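Local coordinates for protein carbohydrate oxidase (Microdochium nivale, PDB 3RJA) that oxidises the C1 hydroxyl of mono-, oligo- and polysaccharides to lactones with bound FAD, passing the electrons to oxygen to give hydrogen peroxide, at residues Y22-E27 with Q87-I92; K58-V63 with T460-Y465; G215-W220 with V286-T291; S323-S328 with Y377-K382. All coordinates share one frame; numbering follows the deposited sequence. Where two conformers were deposited one is given.

How the interactions relate
Interactions 1 and 4 are mostly buried, while interactions 2 and 3 are partly buried. Interaction 1 is a charged network between helix 20-25 and the loop after strand 84-87. Interaction 2 lies about 20 Å away, centre to centre. It joins the loop before strand 63-66, of the same parallel sheet, to a C-terminal turn, mainly through carbonyl oxygens. Interactions 3 and 4 both reach the eight-stranded antiparallel sheet, with centres about 27 Å apart. Interaction 3 pairs its outermost strand 286-293 with strand 211-217 by backbone bonds. Interaction 4 packs a turn on the end of strand 318-326, largely by aliphatic and CH-pi contacts. Interactions 2 and 3 lie on opposite sides of the chain's centre.

Interaction 1: residues Y22-E27 with Q87-I92; sequences YERDVE and QLDRMI
R24 and D89 form a salt bridge, their flat groups almost perpendicular. R24 NH2 donates to D89 OD2 at 2.8 Å, almost straight and in the guanidinium plane. The donor comes from above the carboxylate plane. R24 reaches that far because CG is anti to the backbone N (chi1 169°) and the chain stays extended as far as NE. R90 instead bends at chi2 (-52°), which brings its guanidinium over that of R24. The two groups stack with centres 3.6 Å apart and planes at 18°. Carboxylates around the pair probably offset its charge. R90 NH1 bonds the syn lone pair of D25 OD1 at 2.8 Å. It also bonds D89 OD1 at 2.7 Å, less straight. R90 was modelled in two conformers, so its bonds may not always be made; its NH2 also pairs with D21. Q87 NE2 reaches D89 OD1 at 2.9 Å from above the carboxylate plane. Water 1 links R24 NE, D25 OD1 and D89 OD2. Helix 20-25 lends Y22 to a second binding site for the substrate analogue, and L88 touches FAD. This is a buried salt-bridge network, tying that helix to the end of central strand 84-87 in the FAD-binding domain's parallel sheet.

Interaction 2: residues K58-V63 with T460-Y465; sequences KLNLKV and TDRFYY
V63 N donates to R462 O at 2.9 Å, a nearly straight bond (168°) that lies nearly along the C=O axis. It fixes the start of strand 63-66 beside the type I turn D461-Y464. Two side chains reach across in opposite senses, one from each segment. K62 NZ bonds D461 O at 2.9 Å from above the carbonyl plane. Y464 N takes the same oxygen from the opposite face, closing the turn. K62 gets there by bending at chi2 (-49°) and then running extended, its CD and CE passing close to Y464 CB. In the conformer given, R462 NH1 donates in the other direction, to L61 O, at 2.8 Å. That bond is bent and leaves the guanidinium plane. R462 was modelled in two conformers, so this bond may be only part-time. Apolar contact adds to these bonds: V63 CG1 lies 3.7 Å from R462 CG and 3.8 Å from F463 CD1. V63 O sits at the edge of the F463 ring, and F463 CA approaches that oxygen at 3.4 Å in a CA-H...O contact.

The second shell sets the turn. D458 accepts from the backbone N of both R462 and F463, and D461 forms a salt bridge with R435. Water 3 bridges F463 O and, weakly, V63 O. K62 is held further by a backbone bond to L84. Charged side chains here mostly spend their N-H groups on backbone carbonyls, so this join of the start of strand 63-66 to the C-terminal turn probably depends more on backbone position than on matched charges.

Interaction 3: residues G215-W220 with V286-T291; sequences GVTLNW and VVNPTT
Antiparallel strand pairing joins V286-V287 to G215-T217 at the outer edge of the eight-stranded sheet. T217 and V286 form a hydrogen-bonded pair. T217 N donates to V286 O at 2.9 Å, and V286 N returns a bond to T217 O, also 2.9 Å. V216 and V287 form the non-hydrogen-bonded pair next to it, their CA atoms 4.5 Å apart. N288 N continues the register by donating to G215 O at 2.9 Å. N288 then folds back over the neighbouring strand. With CG anti to the carbonyl carbon (chi1 -47°), its amide lies across G215, and ND2 comes within 3.3 Å of G215 CA. Having no side chain, G215 allows this. The T217 side chain crosses at about a right angle, its OG1 donating to a lone pair of N288 OD1 at 2.9 Å, in the carbonyl plane. Were N288 shortened to an alanine, T217 OG1 would probably lose this acceptor and a gap would open over G215. Water 4 links G215 N to N288 O. V216 and V287 lie on one face of the sheet. V287 packs on W270 and R271 of helix 267-278, and V216 reaches I259 of strand 258-264. W220 turns to helix 223-239.

Interaction 4: residues S323-S328 with Y377-K382; sequences SLTLKS and YPHRDK
K382 NZ bonds D381 OD1 at 2.9 Å, a salt bridge within one turn whose two side chains both touch K327. The turn is type I, H379 to K382, closed by K382 N donating to H379 O. It packs on the last residues of strand 318-326 in the large antiparallel sheet. K382 bends at chi2 (-55°) and again at chi4 (-69°), which folds its aliphatic part along the strand. Its CG lies 3.6 Å from T325 OG1, and its CD is 3.9 Å from K327 CG. K327 runs extended past the same end of the turn, with CG near D381 O and CE 3.6 Å from D381 OD2. K327 NZ stays 4.3 Å from D381 OD2, beyond a salt bridge, and has a long, weak ion pair with D421. With a serine in place of K382, D381 would probably lose the ammonium, though OD1 has another partner, and a gap would open between T325 and K327. L326 makes a backbone bond with W384 of strand 384-392, and K382 O accepts from the ring ND1 of H360. The imidazole of H379 is sandwiched. P378 CG covers one face over its centre. On the opposite face sits T325 CG2, 3.8 Å from the ring centroid and 16° off its normal, a CH-pi contact.

Interaction 1: residues Y22-E27 with Q87-I92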
# COMPACT_ATOMS: atom_id res chain seq x y z
N TYR A 22 -14.92 -17.13 12.40
CA TYR A 22 -15.77 -16.04 11.92
C TYR A 22 -15.37 -14.71 12.57
O TYR A 22 -15.11 -13.73 11.87
CB TYR A 22 -17.27 -16.33 12.15
CG TYR A 22 -18.18 -15.23 11.67
CD1 TYR A 22 -18.51 -14.16 12.49
CD2 TYR A 22 -18.73 -15.26 10.39
CE1 TYR A 22 -19.36 -13.14 12.04
CE2 TYR A 22 -19.55 -14.26 9.93
CZ TYR A 22 -19.86 -13.20 10.76
OH TYR A 22 -20.71 -12.20 10.29
N GLU A 23 -15.28 -14.70 13.91
CA GLU A 23 -14.88 -13.50 14.65
C GLU A 23 -13.54 -12.94 14.17
O GLU A 23 -13.40 -11.74 14.04
CB GLU A 23 -14.86 -13.73 16.17
CG GLU A 23 -16.26 -14.03 16.79
CD GLU A 23 -17.27 -12.89 16.67
OE1 GLU A 23 -16.95 -11.78 17.10
OE2 GLU A 23 -18.38 -13.12 16.15
N ARG A 24 -12.55 -13.82 13.95
CA ARG A 24 -11.26 -13.42 13.42
C ARG A 24 -11.40 -12.82 11.99
O ARG A 24 -10.88 -11.75 11.72
CB ARG A 24 -10.30 -14.61 13.39
CG ARG A 24 -9.01 -14.32 12.60
CD ARG A 24 -8.02 -15.51 12.59
NE ARG A 24 -7.18 -15.45 11.40
CZ ARG A 24 -6.09 -16.19 11.19
NH1 ARG A 24 -5.69 -17.05 12.12
NH2 ARG A 24 -5.40 -16.07 10.04
N ASP A 25 -12.07 -13.54 11.10
CA ASP A 25 -12.13 -13.17 9.69
C ASP A 25 -12.96 -11.88 9.42
O ASP A 25 -12.68 -11.14 8.46
CB ASP A 25 -12.70 -14.32 8.86
CG ASP A 25 -11.72 -15.51 8.68
OD1 ASP A 25 -10.50 -15.40 8.92
OD2 ASP A 25 -12.19 -16.60 8.28
N VAL A 26 -13.97 -11.63 10.27
CA VAL A 26 -14.92 -10.56 10.04
C VAL A 26 -14.42 -9.23 10.66
O VAL A 26 -15.03 -8.16 10.46
CB VAL A 26 -16.34 -10.90 10.61
CG1 VAL A 26 -16.42 -10.58 12.12
CG2 VAL A 26 -17.42 -10.10 9.88
N GLU A 27 -13.34 -9.32 11.43
CA GLU A 27 -12.83 -8.14 12.12
C GLU A 27 -11.95 -7.31 11.16
O GLU A 27 -10.96 -7.83 10.63
CB GLU A 27 -12.00 -8.57 13.35
CG GLU A 27 -11.47 -7.40 14.21
CD GLU A 27 -10.65 -7.87 15.42
OE1 GLU A 27 -9.79 -8.78 15.26
OE2 GLU A 27 -10.87 -7.33 16.52
N GLN A 87 -12.49 -14.74 1.75
CA GLN A 87 -11.46 -14.55 2.78
C GLN A 87 -10.24 -15.40 2.38
O GLN A 87 -10.34 -16.63 2.33
CB GLN A 87 -12.01 -15.02 4.13
CG GLN A 87 -11.00 -15.02 5.26
CD GLN A 87 -10.41 -13.63 5.51
OE1 GLN A 87 -11.07 -12.62 5.26
NE2 GLN A 87 -9.19 -13.58 5.99
N LEU A 88 -9.11 -14.75 2.07
CA LEU A 88 -7.99 -15.43 1.40
C LEU A 88 -6.84 -15.82 2.33
O LEU A 88 -5.93 -16.56 1.92
CB LEU A 88 -7.44 -14.57 0.24
CG LEU A 88 -8.37 -14.28 -0.94
CD1 LEU A 88 -7.77 -13.21 -1.91
CD2 LEU A 88 -8.74 -15.56 -1.71
N ASP A 89 -6.88 -15.32 3.56
CA ASP A 89 -5.70 -15.32 4.41
C ASP A 89 -5.22 -16.69 4.95
O ASP A 89 -4.24 -16.75 5.72
CB ASP A 89 -5.83 -14.26 5.51
CG ASP A 89 -6.44 -14.81 6.80
OD1 ASP A 89 -7.31 -15.69 6.73
OD2 ASP A 89 -6.04 -14.33 7.89
N ARG A 90 -5.88 -17.80 4.58
CA ARG A 90 -5.37 -19.13 4.94
C ARG A 90 -4.59 -19.71 3.76
O ARG A 90 -4.00 -20.77 3.87
CB ARG A 90 -6.50 -20.10 5.36
CG ARG A 90 -7.39 -19.65 6.51
CD ARG A 90 -6.60 -19.23 7.76
NE ARG A 90 -7.43 -19.32 8.95
CZ ARG A 90 -8.31 -18.39 9.32
NH1 ARG A 90 -8.47 -17.30 8.58
NH2 ARG A 90 -9.03 -18.56 10.42
N MET A 91 -4.62 -19.00 2.63
CA MET A 91 -3.85 -19.41 1.44
C MET A 91 -2.53 -18.62 1.44
O MET A 91 -2.43 -17.50 0.89
CB MET A 91 -4.63 -19.17 0.15
CG MET A 91 -5.98 -19.91 0.08
SD MET A 91 -6.98 -19.27 -1.28
CE MET A 91 -6.07 -20.04 -2.63
N ILE A 92 -1.51 -19.20 2.05
CA ILE A 92 -0.34 -18.44 2.43
C ILE A 92 0.98 -18.91 1.83
O ILE A 92 2.03 -18.36 2.15
CB ILE A 92 -0.18 -18.44 4.01
CG1 ILE A 92 0.00 -19.87 4.54
CG2 ILE A 92 -1.36 -17.74 4.67
CD1 ILE A 92 0.46 -19.93 6.03
O HOH W 1 -8.17 -13.73 9.33

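Interaction 2: residues K58-V63 with T460-Y465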
# COMPACT_ATOMS: atom_id res chain seq x y z
N LYS A 58 -24.89 -16.45 -9.40
CA LYS A 58 -26.19 -17.12 -9.25
C LYS A 58 -27.20 -16.32 -8.41
O LYS A 58 -28.39 -16.27 -8.73
CB LYS A 58 -25.99 -18.51 -8.64
CG LYS A 58 -27.25 -19.37 -8.62
CD LYS A 58 -27.14 -20.52 -7.61
CE LYS A 58 -28.07 -21.69 -7.96
NZ LYS A 58 -27.58 -22.44 -9.18
N LEU A 59 -26.72 -15.69 -7.33
CA LEU A 59 -27.59 -15.06 -6.34
C LEU A 59 -27.63 -13.53 -6.49
O LEU A 59 -28.16 -12.83 -5.62
CB LEU A 59 -27.20 -15.49 -4.92
CG LEU A 59 -27.26 -17.02 -4.71
CD1 LEU A 59 -26.61 -17.43 -3.40
CD2 LEU A 59 -28.69 -17.56 -4.78
N ASN A 60 -27.09 -13.04 -7.60
CA ASN A 60 -26.88 -11.60 -7.82
C ASN A 60 -26.25 -10.85 -6.63
O ASN A 60 -26.79 -9.87 -6.14
CB ASN A 60 -28.18 -10.90 -8.27
CG ASN A 60 -27.90 -9.58 -9.00
OD1 ASN A 60 -26.80 -9.35 -9.55
ND2 ASN A 60 -28.89 -8.71 -8.99
N LEU A 61 -25.09 -11.32 -6.18
CA LEU A 61 -24.38 -10.65 -5.08
C LEU A 61 -23.13 -9.95 -5.61
O LEU A 61 -22.54 -10.40 -6.60
CB LEU A 61 -24.00 -11.68 -4.02
CG LEU A 61 -25.12 -12.55 -3.42
CD1 LEU A 61 -24.52 -13.69 -2.54
CD2 LEU A 61 -26.12 -11.71 -2.58
N LYS A 62 -22.70 -8.88 -4.94
CA LYS A 62 -21.35 -8.34 -5.16
C LYS A 62 -20.37 -9.21 -4.38
O LYS A 62 -20.69 -9.76 -3.28
CB LYS A 62 -21.26 -6.87 -4.70
CG LYS A 62 -22.31 -5.93 -5.35
CD LYS A 62 -22.33 -6.12 -6.88
CE LYS A 62 -23.15 -5.02 -7.60
NZ LYS A 62 -23.03 -5.11 -9.09
N VAL A 63 -19.17 -9.37 -4.94
CA VAL A 63 -18.15 -10.15 -4.28
C VAL A 63 -16.86 -9.34 -4.03
O VAL A 63 -16.38 -8.64 -4.91
CB VAL A 63 -17.96 -11.56 -4.95
CG1 VAL A 63 -17.93 -11.47 -6.42
CG2 VAL A 63 -16.70 -12.28 -4.44
N THR A 460 -20.48 -6.03 -15.39
CA THR A 460 -21.61 -5.98 -14.46
C THR A 460 -21.22 -5.46 -13.08
O THR A 460 -22.02 -5.50 -12.14
CB THR A 460 -22.32 -7.32 -14.33
OG1 THR A 460 -21.49 -8.23 -13.61
CG2 THR A 460 -22.69 -7.91 -15.74
N ASP A 461 -19.99 -4.96 -12.93
CA ASP A 461 -19.55 -4.44 -11.63
C ASP A 461 -19.74 -5.52 -10.52
O ASP A 461 -20.17 -5.22 -9.40
CB ASP A 461 -20.36 -3.19 -11.29
CG ASP A 461 -19.51 -2.04 -10.75
OD1 ASP A 461 -18.28 -2.20 -10.56
OD2 ASP A 461 -20.09 -0.98 -10.48
N ARG A 462 -19.43 -6.77 -10.87
CA ARG A 462 -19.55 -7.91 -9.95
C ARG A 462 -18.66 -7.72 -8.72
O ARG A 462 -19.00 -8.15 -7.61
CB ARG A 462 -19.18 -9.20 -10.69
CG ARG A 462 -19.09 -10.46 -9.82
CD ARG A 462 -20.46 -10.86 -9.31
NE ARG A 462 -21.40 -11.11 -10.39
CZ ARG A 462 -22.68 -10.74 -10.35
NH1 ARG A 462 -23.14 -10.13 -9.28
NH2 ARG A 462 -23.51 -11.00 -11.37
N PHE A 463 -17.51 -7.09 -8.93
CA PHE A 463 -16.55 -6.86 -7.86
C PHE A 463 -16.67 -5.47 -7.25
O PHE A 463 -15.73 -4.98 -6.63
CB PHE A 463 -15.13 -7.10 -8.36
CG PHE A 463 -14.89 -8.49 -8.88
CD1 PHE A 463 -14.97 -9.60 -8.02
CD2 PHE A 463 -14.52 -8.70 -10.21
CE1 PHE A 463 -14.72 -10.90 -8.50
CE2 PHE A 463 -14.26 -10.00 -10.69
CZ PHE A 463 -14.37 -11.10 -9.84
N TYR A 464 -17.84 -4.84 -7.39
CA TYR A 464 -18.08 -3.47 -6.93
C TYR A 464 -17.60 -3.14 -5.52
O TYR A 464 -17.77 -3.93 -4.57
CB TYR A 464 -19.57 -3.18 -6.95
CG TYR A 464 -19.95 -1.85 -6.31
CD1 TYR A 464 -19.83 -0.65 -7.02
CD2 TYR A 464 -20.42 -1.80 -5.00
CE1 TYR A 464 -20.19 0.59 -6.44
CE2 TYR A 464 -20.78 -0.58 -4.40
CZ TYR A 464 -20.67 0.60 -5.12
OH TYR A 464 -21.01 1.79 -4.51
N TYR A 465 -17.04 -1.94 -5.41
CA TYR A 465 -16.92 -1.27 -4.13
C TYR A 465 -16.95 0.23 -4.42
O TYR A 465 -16.78 0.64 -5.58
CB TYR A 465 -15.64 -1.72 -3.38
CG TYR A 465 -14.28 -1.38 -4.01
CD1 TYR A 465 -13.73 -2.18 -5.03
CD2 TYR A 465 -13.52 -0.30 -3.55
CE1 TYR A 465 -12.46 -1.88 -5.59
CE2 TYR A 465 -12.24 0.00 -4.10
CZ TYR A 465 -11.71 -0.80 -5.10
OH TYR A 465 -10.43 -0.52 -5.65
O HOH W 2 -23.07 -1.67 -9.01
O HOH W 3 -14.59 -5.73 -4.30

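Interaction 3: residues G215-W220 with V286-T291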
# COMPACT_ATOMS: atom_id res chain seq x y z
N GLY A 215 19.28 7.35 10.36
CA GLY A 215 18.29 8.23 10.94
C GLY A 215 18.92 9.58 11.27
O GLY A 215 20.11 9.64 11.61
N VAL A 216 18.11 10.64 11.14
CA VAL A 216 18.53 12.00 11.47
C VAL A 216 17.41 12.70 12.23
O VAL A 216 16.32 12.88 11.70
CB VAL A 216 18.86 12.85 10.20
CG1 VAL A 216 19.28 14.26 10.60
CG2 VAL A 216 19.94 12.16 9.34
N THR A 217 17.67 13.08 13.48
CA THR A 217 16.75 13.93 14.23
C THR A 217 16.90 15.36 13.69
O THR A 217 17.97 15.96 13.82
CB THR A 217 17.11 13.89 15.73
OG1 THR A 217 17.32 12.53 16.12
CG2 THR A 217 16.01 14.50 16.58
N LEU A 218 15.86 15.89 13.07
CA LEU A 218 16.00 17.11 12.28
C LEU A 218 16.10 18.36 13.14
O LEU A 218 16.79 19.30 12.76
CB LEU A 218 14.85 17.26 11.27
CG LEU A 218 14.90 16.17 10.19
CD1 LEU A 218 13.55 16.06 9.45
CD2 LEU A 218 16.06 16.48 9.22
N ASN A 219 15.42 18.33 14.28
CA ASN A 219 15.23 19.50 15.14
C ASN A 219 14.72 20.78 14.46
O ASN A 219 15.27 21.85 14.69
CB ASN A 219 16.49 19.76 15.98
CG ASN A 219 16.80 18.61 16.90
OD1 ASN A 219 15.94 18.16 17.64
ND2 ASN A 219 18.02 18.10 16.84
N TRP A 220 13.67 20.65 13.64
CA TRP A 220 12.99 21.82 13.07
C TRP A 220 12.01 22.38 14.12
O TRP A 220 10.90 21.85 14.29
CB TRP A 220 12.25 21.46 11.76
CG TRP A 220 13.13 20.90 10.68
CD1 TRP A 220 14.49 21.04 10.57
CD2 TRP A 220 12.72 20.11 9.56
NE1 TRP A 220 14.95 20.39 9.45
CE2 TRP A 220 13.88 19.82 8.80
CE3 TRP A 220 11.48 19.64 9.10
CZ2 TRP A 220 13.84 19.08 7.61
CZ3 TRP A 220 11.43 18.90 7.93
CH2 TRP A 220 12.61 18.61 7.20
N VAL A 286 20.77 16.15 14.32
CA VAL A 286 21.70 15.20 14.90
C VAL A 286 21.58 13.87 14.15
O VAL A 286 20.49 13.26 14.15
CB VAL A 286 21.44 14.93 16.42
CG1 VAL A 286 22.40 13.84 16.97
CG2 VAL A 286 21.56 16.21 17.25
N VAL A 287 22.67 13.43 13.54
CA VAL A 287 22.74 12.11 12.93
C VAL A 287 22.73 11.02 14.02
O VAL A 287 23.61 10.98 14.89
CB VAL A 287 24.01 11.95 12.08
CG1 VAL A 287 24.04 10.56 11.44
CG2 VAL A 287 24.06 13.04 11.00
N ASN A 288 21.72 10.15 13.98
CA ASN A 288 21.63 9.01 14.89
C ASN A 288 22.72 7.98 14.57
O ASN A 288 23.18 7.90 13.42
CB ASN A 288 20.25 8.33 14.78
CG ASN A 288 19.08 9.32 14.81
OD1 ASN A 288 19.13 10.38 15.47
ND2 ASN A 288 18.01 8.96 14.10
N PRO A 289 23.13 7.16 15.56
CA PRO A 289 24.00 6.03 15.21
C PRO A 289 23.36 5.16 14.11
O PRO A 289 22.15 4.96 14.10
CB PRO A 289 24.07 5.20 16.52
CG PRO A 289 23.64 6.12 17.62
CD PRO A 289 22.76 7.17 17.00
N THR A 290 24.16 4.66 13.17
CA THR A 290 23.64 3.77 12.14
C THR A 290 23.48 2.36 12.72
O THR A 290 24.04 2.07 13.78
CB THR A 290 24.62 3.66 10.96
OG1 THR A 290 25.91 3.33 11.47
CG2 THR A 290 24.70 4.98 10.16
N THR A 291 22.70 1.50 12.07
CA THR A 291 22.71 0.06 12.41
C THR A 291 22.99 -0.76 11.17
O THR A 291 22.31 -0.59 10.14
CB THR A 291 21.36 -0.40 12.96
OG1 THR A 291 20.86 0.58 13.85
CG2 THR A 291 21.49 -1.76 13.68
O HOH W 4 22.20 7.38 11.04

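Interaction 4: residues S323-S328 with Y377-K382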
# COMPACT_ATOMS: atom_id res chain seq x y z
N SER A 323 -3.96 10.73 1.75
CA SER A 323 -2.69 10.70 1.04
C SER A 323 -2.60 11.81 -0.00
O SER A 323 -3.59 12.45 -0.33
CB SER A 323 -2.48 9.32 0.35
OG SER A 323 -3.29 9.20 -0.83
N LEU A 324 -1.38 12.00 -0.51
CA LEU A 324 -1.07 12.85 -1.65
C LEU A 324 0.14 12.28 -2.34
O LEU A 324 1.06 11.77 -1.68
CB LEU A 324 -0.74 14.28 -1.22
CG LEU A 324 -1.95 15.17 -0.85
CD1 LEU A 324 -1.47 16.53 -0.30
CD2 LEU A 324 -2.91 15.33 -2.05
N THR A 325 0.13 12.37 -3.68
CA THR A 325 1.33 12.15 -4.45
C THR A 325 1.57 13.51 -5.17
O THR A 325 0.65 14.08 -5.71
CB THR A 325 1.19 10.94 -5.43
OG1 THR A 325 0.14 11.19 -6.40
CG2 THR A 325 0.84 9.63 -4.65
N LEU A 326 2.80 14.03 -5.15
CA LEU A 326 3.05 15.36 -5.73
C LEU A 326 4.23 15.35 -6.66
O LEU A 326 5.24 14.71 -6.35
CB LEU A 326 3.33 16.39 -4.65
CG LEU A 326 2.45 16.45 -3.39
CD1 LEU A 326 3.15 17.39 -2.36
CD2 LEU A 326 1.02 16.92 -3.73
N LYS A 327 4.11 16.09 -7.77
CA LYS A 327 5.28 16.35 -8.60
C LYS A 327 6.34 17.09 -7.80
O LYS A 327 7.53 16.80 -7.91
CB LYS A 327 4.92 17.17 -9.85
CG LYS A 327 3.95 16.44 -10.75
CD LYS A 327 3.83 17.10 -12.14
CE LYS A 327 2.91 16.27 -12.99
NZ LYS A 327 2.26 17.10 -14.07
N SER A 328 5.91 18.05 -6.99
CA SER A 328 6.81 18.87 -6.19
C SER A 328 6.05 19.45 -5.05
O SER A 328 4.87 19.81 -5.21
CB SER A 328 7.34 20.06 -7.00
OG SER A 328 8.18 20.87 -6.18
N TYR A 377 -0.30 1.72 -12.56
CA TYR A 377 0.20 2.63 -11.52
C TYR A 377 0.44 4.04 -12.13
O TYR A 377 1.22 4.15 -13.09
CB TYR A 377 1.48 2.07 -10.88
CG TYR A 377 1.93 2.82 -9.64
CD1 TYR A 377 1.36 2.55 -8.39
CD2 TYR A 377 2.92 3.83 -9.72
CE1 TYR A 377 1.78 3.23 -7.24
CE2 TYR A 377 3.34 4.51 -8.59
CZ TYR A 377 2.77 4.22 -7.35
OH TYR A 377 3.18 4.89 -6.21
N PRO A 378 -0.24 5.08 -11.59
CA PRO A 378 -0.25 6.41 -12.25
C PRO A 378 0.64 7.46 -11.61
O PRO A 378 0.54 8.65 -11.98
CB PRO A 378 -1.68 6.89 -12.02
CG PRO A 378 -2.04 6.26 -10.64
CD PRO A 378 -1.17 5.04 -10.45
N HIS A 379 1.47 7.07 -10.66
CA HIS A 379 2.20 8.08 -9.88
C HIS A 379 3.69 8.16 -10.26
O HIS A 379 4.50 8.65 -9.46
CB HIS A 379 2.08 7.79 -8.38
CG HIS A 379 0.68 7.61 -7.91
ND1 HIS A 379 -0.26 8.61 -7.95
CD2 HIS A 379 0.07 6.54 -7.34
CE1 HIS A 379 -1.40 8.17 -7.44
NE2 HIS A 379 -1.22 6.92 -7.06
N ARG A 380 4.05 7.64 -11.43
CA ARG A 380 5.49 7.56 -11.80
C ARG A 380 6.15 8.95 -11.96
O ARG A 380 7.38 9.05 -11.97
CB ARG A 380 5.69 6.74 -13.09
CG ARG A 380 5.12 5.31 -13.04
CD ARG A 380 5.80 4.36 -12.01
NE ARG A 380 5.22 3.03 -12.13
CZ ARG A 380 5.69 1.88 -11.60
NH1 ARG A 380 6.84 1.84 -10.92
NH2 ARG A 380 4.99 0.76 -11.79
N ASP A 381 5.32 9.99 -12.14
CA ASP A 381 5.81 11.35 -12.36
C ASP A 381 5.69 12.14 -11.07
O ASP A 381 5.65 13.38 -11.10
CB ASP A 381 5.01 12.04 -13.49
CG ASP A 381 3.50 12.06 -13.23
OD1 ASP A 381 3.01 11.33 -12.31
OD2 ASP A 381 2.79 12.80 -13.94
N LYS A 382 5.56 11.44 -9.95
CA LYS A 382 5.44 12.08 -8.62
C LYS A 382 6.66 11.81 -7.77
O LYS A 382 7.03 10.65 -7.57
CB LYS A 382 4.18 11.62 -7.86
CG LYS A 382 2.86 11.66 -8.69
CD LYS A 382 2.58 13.07 -9.30
CE LYS A 382 1.12 13.27 -9.71
NZ LYS A 382 0.75 12.44 -10.88